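Local coordinates for protein ribonucleoside triphosphate reductase (PDB 1L1L) that reduces ribonucleoside triphosphates to 2'-deoxyribonucleotides as a monomeric, allosterically regulated class II enzyme that depends on vitamin B12, at residues A[120-134]-A[142-156]. Sequence-based numbering, arbitrary orientation.
Sequences WFVAIRPQKYGDSKI and QEKAVSMPFSFLFDE. Unlike the reference sequence in segment 142-156: Phe152 (reference Cys).
Glu156 lies over one face of the Trp120 indole, its CG 3.7 Å from the centroid of the five-membered ring and almost on the ring normal, a CH-pi contact. Its chain bends at chi2 (-50°), which carries the carboxylate on across the rings, tilted 38° from their plane. Phe152, which differs from the reference cysteine, turns an edge toward the indole face in an offset edge-to-face pair, planes at 79° and CZ 3.8 Å from Trp120 CE3; Val122 CB packs against its CD2. On the Tyr129 ring, Met148 CG covers one face, while Ala145 CB and Ser147 OG sit at the edge in its plane. The buried Tyr129 hydroxyl is 2.6 Å from Ser151 OG, a hydrogen bond in which either may donate; it also lies 2.7 Å from Ser147 OG, which is hydrogen-bonded to Asp236. Pro149 CB packs against Ile124 CD1, one turn of helix before Phe152. Gln127 and Ala145 exchange two backbone bonds as an antiparallel hydrogen-bonded pair, Ala145 N to Gln127 O at 2.8 Å being the straighter. Strand 120-123 is an outer strand of the parallel half-barrel sheet characteristic of ribonucleotide reductases, and helix 148-156 runs nearly antiparallel to it, leading into strand 162-166 beside it: a beta-alpha-beta crossover. Helix 298-313 packs on Ile124 and Phe150, and helix 224-236 covers Tyr129 and Ser151.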
loop_
_atom_site.group_PDB
_atom_site.type_symbol
_atom_site.label_atom_id
_atom_site.label_comp_id
_atom_site.label_asym_id
_atom_site.label_seq_id
_atom_site.Cartn_x
_atom_site.Cartn_y
_atom_site.Cartn_z
ATOM N N TRP A 120 -5.736 -3.634 -3.073
ATOM C CA TRP A 120 -6.647 -4.599 -3.654
ATOM C C TRP A 120 -6.000 -5.268 -4.860
ATOM O O TRP A 120 -4.899 -4.889 -5.283
ATOM C CB TRP A 120 -7.918 -3.884 -4.132
ATOM C CG TRP A 120 -8.540 -2.924 -3.150
ATOM C CD1 TRP A 120 -8.076 -1.696 -2.785
ATOM C CD2 TRP A 120 -9.729 -3.150 -2.386
ATOM N NE1 TRP A 120 -8.908 -1.138 -1.828
ATOM C CE2 TRP A 120 -9.926 -2.015 -1.569
ATOM C CE3 TRP A 120 -10.647 -4.207 -2.314
ATOM C CZ2 TRP A 120 -11.007 -1.906 -0.686
ATOM C CZ3 TRP A 120 -11.725 -4.099 -1.434
ATOM C CH2 TRP A 120 -11.892 -2.957 -0.635
ATOM N N PHE A 121 -6.687 -6.279 -5.381
ATOM C CA PHE A 121 -6.258 -6.987 -6.582
ATOM C C PHE A 121 -7.478 -7.195 -7.470
ATOM O O PHE A 121 -8.580 -7.351 -6.975
ATOM C CB PHE A 121 -5.672 -8.361 -6.281
ATOM C CG PHE A 121 -5.436 -9.172 -7.520
ATOM C CD1 PHE A 121 -4.345 -8.904 -8.346
ATOM C CD2 PHE A 121 -6.374 -10.110 -7.932
ATOM C CE1 PHE A 121 -4.200 -9.557 -9.574
ATOM C CE2 PHE A 121 -6.241 -10.767 -9.157
ATOM C CZ PHE A 121 -5.154 -10.486 -9.976
ATOM N N VAL A 122 -7.284 -7.195 -8.788
ATOM C CA VAL A 122 -8.404 -7.424 -9.695
ATOM C C VAL A 122 -7.864 -7.946 -11.025
ATOM O O VAL A 122 -6.830 -7.475 -11.498
ATOM C CB VAL A 122 -9.233 -6.129 -9.931
ATOM C CG1 VAL A 122 -8.382 -5.066 -10.603
ATOM C CG2 VAL A 122 -10.451 -6.443 -10.787
ATOM N N ALA A 123 -8.545 -8.937 -11.594
ATOM C CA ALA A 123 -8.158 -9.528 -12.882
ATOM C C ALA A 123 -8.746 -8.682 -14.022
ATOM O O ALA A 123 -9.930 -8.342 -14.001
ATOM C CB ALA A 123 -8.675 -10.977 -12.971
ATOM N N ILE A 124 -7.921 -8.334 -15.010
ATOM C CA ILE A 124 -8.395 -7.530 -16.129
ATOM C C ILE A 124 -9.033 -8.413 -17.194
ATOM O O ILE A 124 -8.416 -8.721 -18.215
ATOM C CB ILE A 124 -7.255 -6.701 -16.786
ATOM C CG1 ILE A 124 -6.533 -5.863 -15.732
ATOM C CG2 ILE A 124 -7.837 -5.760 -17.838
ATOM C CD1 ILE A 124 -7.457 -4.972 -14.923
ATOM N N ARG A 125 -10.267 -8.829 -16.924
ATOM C CA ARG A 125 -11.058 -9.641 -17.837
ATOM C C ARG A 125 -12.501 -9.174 -17.700
ATOM O O ARG A 125 -12.925 -8.763 -16.615
ATOM C CB ARG A 125 -10.974 -11.119 -17.471
ATOM C CG ARG A 125 -11.451 -11.447 -16.065
ATOM C CD ARG A 125 -11.642 -12.951 -15.902
ATOM N NE ARG A 125 -11.816 -13.363 -14.508
ATOM C CZ ARG A 125 -10.815 -13.694 -13.692
ATOM N NH1 ARG A 125 -9.561 -13.666 -14.129
ATOM N NH2 ARG A 125 -11.070 -14.057 -12.440
ATOM N N PRO A 126 -13.280 -9.228 -18.793
ATOM C CA PRO A 126 -14.676 -8.790 -18.695
ATOM C C PRO A 126 -15.359 -9.480 -17.518
ATOM O O PRO A 126 -15.182 -10.678 -17.302
ATOM C CB PRO A 126 -15.255 -9.200 -20.044
ATOM C CG PRO A 126 -14.067 -9.006 -20.967
ATOM C CD PRO A 126 -12.949 -9.641 -20.171
ATOM N N GLN A 127 -16.121 -8.719 -16.743
ATOM C CA GLN A 127 -16.814 -9.267 -15.582
ATOM C C GLN A 127 -18.121 -8.525 -15.359
ATOM O O GLN A 127 -18.326 -7.435 -15.894
ATOM C CB GLN A 127 -15.963 -9.100 -14.310
ATOM C CG GLN A 127 -14.667 -9.862 -14.283
ATOM C CD GLN A 127 -13.861 -9.573 -13.025
ATOM O OE1 GLN A 127 -14.363 -9.713 -11.908
ATOM N NE2 GLN A 127 -12.608 -9.173 -13.203
ATOM N N LYS A 128 -18.993 -9.113 -14.550
ATOM C CA LYS A 128 -20.265 -8.483 -14.220
ATOM C C LYS A 128 -20.023 -7.541 -13.041
ATOM O O LYS A 128 -19.177 -7.819 -12.186
ATOM C CB LYS A 128 -21.295 -9.539 -13.811
ATOM C CG LYS A 128 -20.929 -10.276 -12.541
ATOM C CD LYS A 128 -21.977 -11.302 -12.152
ATOM C CE LYS A 128 -21.613 -11.975 -10.828
ATOM N NZ LYS A 128 -22.610 -13.006 -10.410
ATOM N N TYR A 129 -20.752 -6.431 -12.997
ATOM C CA TYR A 129 -20.608 -5.479 -11.903
ATOM C C TYR A 129 -21.270 -6.042 -10.653
ATOM O O TYR A 129 -20.888 -5.707 -9.523
ATOM C CB TYR A 129 -21.262 -4.142 -12.255
ATOM C CG TYR A 129 -20.403 -3.234 -13.099
ATOM C CD1 TYR A 129 -20.151 -3.513 -14.446
ATOM C CD2 TYR A 129 -19.824 -2.094 -12.544
ATOM C CE1 TYR A 129 -19.338 -2.674 -15.209
ATOM C CE2 TYR A 129 -19.019 -1.254 -13.294
ATOM C CZ TYR A 129 -18.775 -1.548 -14.624
ATOM O OH TYR A 129 -17.941 -0.723 -15.334
ATOM N N GLY A 130 -22.267 -6.897 -10.864
ATOM C CA GLY A 130 -22.982 -7.485 -9.750
ATOM C C GLY A 130 -23.721 -6.397 -9.002
ATOM O O GLY A 130 -23.751 -5.251 -9.452
ATOM N N ASP A 131 -24.319 -6.743 -7.866
ATOM C CA ASP A 131 -25.050 -5.763 -7.074
ATOM C C ASP A 131 -24.065 -4.958 -6.235
ATOM O O ASP A 131 -23.792 -5.290 -5.081
ATOM C CB ASP A 131 -26.071 -6.456 -6.167
ATOM C CG ASP A 131 -26.954 -5.469 -5.415
ATOM O OD1 ASP A 131 -27.455 -4.516 -6.051
ATOM O OD2 ASP A 131 -27.157 -5.650 -4.193
ATOM N N SER A 132 -23.539 -3.896 -6.833
ATOM C CA SER A 132 -22.570 -3.043 -6.168
ATOM C C SER A 132 -23.071 -1.607 -6.173
ATOM O O SER A 132 -24.050 -1.285 -6.850
ATOM C CB SER A 132 -21.226 -3.119 -6.900
ATOM O OG SER A 132 -20.798 -4.465 -7.057
ATOM N N LYS A 133 -22.395 -0.748 -5.419
ATOM C CA LYS A 133 -22.770 0.661 -5.348
ATOM C C LYS A 133 -22.688 1.326 -6.719
ATOM O O LYS A 133 -23.489 2.208 -7.040
ATOM C CB LYS A 133 -21.873 1.392 -4.347
ATOM C CG LYS A 133 -22.406 1.374 -2.910
ATOM C CD LYS A 133 -22.853 -0.020 -2.476
ATOM C CE LYS A 133 -23.483 0.010 -1.090
ATOM N NZ LYS A 133 -24.597 1.000 -1.015
ATOM N N ILE A 134 -21.717 0.899 -7.520
ATOM C CA ILE A 134 -21.539 1.437 -8.863
ATOM C C ILE A 134 -21.995 0.414 -9.901
ATOM O O ILE A 134 -21.485 -0.704 -9.952
ATOM C CB ILE A 134 -20.065 1.787 -9.138
ATOM C CG1 ILE A 134 -19.597 2.871 -8.167
ATOM C CG2 ILE A 134 -19.906 2.247 -10.577
ATOM C CD1 ILE A 134 -18.126 3.219 -8.292
ATOM N N GLN A 142 -26.161 -8.984 -13.555
ATOM C CA GLN A 142 -25.368 -10.148 -13.943
ATOM C C GLN A 142 -24.746 -10.078 -15.334
ATOM O O GLN A 142 -24.177 -11.061 -15.802
ATOM C CB GLN A 142 -26.225 -11.411 -13.847
ATOM C CG GLN A 142 -27.099 -11.453 -12.611
ATOM C CD GLN A 142 -26.348 -11.043 -11.364
ATOM O OE1 GLN A 142 -25.379 -11.692 -10.962
ATOM N NE2 GLN A 142 -26.788 -9.956 -10.745
ATOM N N GLU A 143 -24.843 -8.924 -15.986
ATOM C CA GLU A 143 -24.290 -8.753 -17.327
ATOM C C GLU A 143 -22.810 -8.368 -17.319
ATOM O O GLU A 143 -22.430 -7.350 -16.744
ATOM C CB GLU A 143 -25.092 -7.696 -18.085
ATOM C CG GLU A 143 -24.568 -7.400 -19.476
ATOM C CD GLU A 143 -25.452 -6.431 -20.231
ATOM O OE1 GLU A 143 -25.096 -6.064 -21.372
ATOM O OE2 GLU A 143 -26.503 -6.035 -19.683
ATOM N N LYS A 144 -21.986 -9.177 -17.982
ATOM C CA LYS A 144 -20.548 -8.932 -18.052
ATOM C C LYS A 144 -20.191 -7.757 -18.959
ATOM O O LYS A 144 -20.769 -7.592 -20.035
ATOM C CB LYS A 144 -19.825 -10.192 -18.540
ATOM C CG LYS A 144 -19.958 -11.382 -17.605
ATOM C CD LYS A 144 -19.009 -12.505 -18.004
ATOM C CE LYS A 144 -19.087 -13.668 -17.036
ATOM N NZ LYS A 144 -18.031 -14.680 -17.320
ATOM N N ALA A 145 -19.231 -6.948 -18.519
ATOM C CA ALA A 145 -18.798 -5.784 -19.277
ATOM C C ALA A 145 -17.284 -5.645 -19.267
ATOM O O ALA A 145 -16.629 -5.941 -18.268
ATOM C CB ALA A 145 -19.434 -4.528 -18.705
ATOM N N VAL A 146 -16.734 -5.186 -20.383
ATOM C CA VAL A 146 -15.299 -4.996 -20.509
ATOM C C VAL A 146 -14.776 -3.945 -19.532
ATOM O O VAL A 146 -13.629 -4.012 -19.094
ATOM C CB VAL A 146 -14.932 -4.556 -21.933
ATOM C CG1 VAL A 146 -13.457 -4.229 -22.017
ATOM C CG2 VAL A 146 -15.294 -5.657 -22.917
ATOM N N SER A 147 -15.629 -2.984 -19.194
ATOM C CA SER A 147 -15.263 -1.890 -18.299
ATOM C C SER A 147 -15.205 -2.234 -16.808
ATOM O O SER A 147 -14.581 -1.512 -16.036
ATOM C CB SER A 147 -16.246 -0.732 -18.484
ATOM O OG SER A 147 -17.531 -1.105 -18.010
ATOM N N MET A 148 -15.848 -3.322 -16.399
ATOM C CA MET A 148 -15.875 -3.680 -14.985
ATOM C C MET A 148 -14.536 -3.632 -14.222
ATOM O O MET A 148 -14.396 -2.863 -13.270
ATOM C CB MET A 148 -16.536 -5.049 -14.800
ATOM C CG MET A 148 -16.834 -5.416 -13.342
ATOM S SD MET A 148 -15.329 -5.774 -12.361
ATOM C CE MET A 148 -16.058 -6.358 -10.792
ATOM N N PRO A 149 -13.542 -4.443 -14.620
ATOM C CA PRO A 149 -12.257 -4.420 -13.903
ATOM C C PRO A 149 -11.584 -3.060 -13.845
ATOM O O PRO A 149 -10.868 -2.755 -12.885
ATOM C CB PRO A 149 -11.415 -5.449 -14.656
ATOM C CG PRO A 149 -11.971 -5.368 -16.060
ATOM C CD PRO A 149 -13.460 -5.316 -15.803
ATOM N N PHE A 150 -11.809 -2.238 -14.867
ATOM C CA PHE A 150 -11.211 -0.911 -14.909
ATOM C C PHE A 150 -11.950 0.013 -13.955
ATOM O O PHE A 150 -11.351 0.921 -13.363
ATOM C CB PHE A 150 -11.278 -0.332 -16.324
ATOM C CG PHE A 150 -10.552 -1.154 -17.348
ATOM C CD1 PHE A 150 -9.165 -1.084 -17.458
ATOM C CD2 PHE A 150 -11.252 -2.015 -18.180
ATOM C CE1 PHE A 150 -8.479 -1.865 -18.387
ATOM C CE2 PHE A 150 -10.575 -2.807 -19.117
ATOM C CZ PHE A 150 -9.187 -2.733 -19.220
ATOM N N SER A 151 -13.256 -0.209 -13.832
ATOM C CA SER A 151 -14.074 0.603 -12.936
ATOM C C SER A 151 -13.682 0.304 -11.495
ATOM O O SER A 151 -13.634 1.214 -10.655
ATOM C CB SER A 151 -15.560 0.298 -13.137
ATOM O OG SER A 151 -15.996 0.756 -14.405
ATOM N N PHE A 152 -13.425 -0.974 -11.221
ATOM C CA PHE A 152 -13.032 -1.418 -9.885
ATOM C C PHE A 152 -11.714 -0.744 -9.524
ATOM O O PHE A 152 -11.578 -0.127 -8.462
ATOM C CB PHE A 152 -12.846 -2.936 -9.853
ATOM C CG PHE A 152 -12.440 -3.459 -8.506
ATOM C CD1 PHE A 152 -13.404 -3.709 -7.523
ATOM C CD2 PHE A 152 -11.096 -3.610 -8.179
ATOM C CE1 PHE A 152 -13.029 -4.096 -6.237
ATOM C CE2 PHE A 152 -10.714 -3.993 -6.893
ATOM C CZ PHE A 152 -11.680 -4.235 -5.923
ATOM N N LEU A 153 -10.733 -0.871 -10.416
ATOM C CA LEU A 153 -9.434 -0.256 -10.180
ATOM C C LEU A 153 -9.543 1.263 -10.001
ATOM O O LEU A 153 -8.962 1.827 -9.065
ATOM C CB LEU A 153 -8.483 -0.585 -11.335
ATOM C CG LEU A 153 -7.107 0.077 -11.313
ATOM C CD1 LEU A 153 -6.047 -0.953 -11.589
ATOM C CD2 LEU A 153 -7.067 1.178 -12.344
ATOM N N PHE A 154 -10.286 1.915 -10.896
ATOM C CA PHE A 154 -10.490 3.365 -10.879
ATOM C C PHE A 154 -11.090 3.796 -9.526
ATOM O O PHE A 154 -10.637 4.749 -8.889
ATOM C CB PHE A 154 -11.453 3.738 -12.020
ATOM C CG PHE A 154 -11.470 5.210 -12.394
ATOM C CD1 PHE A 154 -10.606 6.127 -11.808
ATOM C CD2 PHE A 154 -12.357 5.662 -13.373
ATOM C CE1 PHE A 154 -10.619 7.468 -12.184
ATOM C CE2 PHE A 154 -12.381 6.999 -13.758
ATOM C CZ PHE A 154 -11.509 7.910 -13.163
ATOM N N ASP A 155 -12.100 3.063 -9.091
ATOM C CA ASP A 155 -12.785 3.386 -7.834
ATOM C C ASP A 155 -11.862 3.276 -6.610
ATOM O O ASP A 155 -11.697 4.239 -5.858
ATOM C CB ASP A 155 -14.018 2.482 -7.686
ATOM C CG ASP A 155 -14.885 2.861 -6.490
ATOM O OD1 ASP A 155 -15.091 4.067 -6.279
ATOM O OD2 ASP A 155 -15.360 1.947 -5.785
ATOM N N GLU A 156 -11.234 2.122 -6.430
ATOM C CA GLU A 156 -10.343 1.922 -5.290
ATOM C C GLU A 156 -9.177 2.904 -5.333
ATOM O O GLU A 156 -8.709 3.378 -4.289
ATOM C CB GLU A 156 -9.842 0.481 -5.256
ATOM C CG GLU A 156 -10.940 -0.555 -5.085
ATOM C CD GLU A 156 -11.897 -0.240 -3.928
ATOM O OE1 GLU A 156 -11.444 0.333 -2.909
ATOM O OE2 GLU A 156 -13.095 -0.583 -4.045
HETATM O O HOH W 1 -9.055 1.906 -1.811
HETATM O O HOH W 2 -15.383 -12.838 -16.041
HETATM O O HOH W 3 -22.701 -5.543 -15.167
#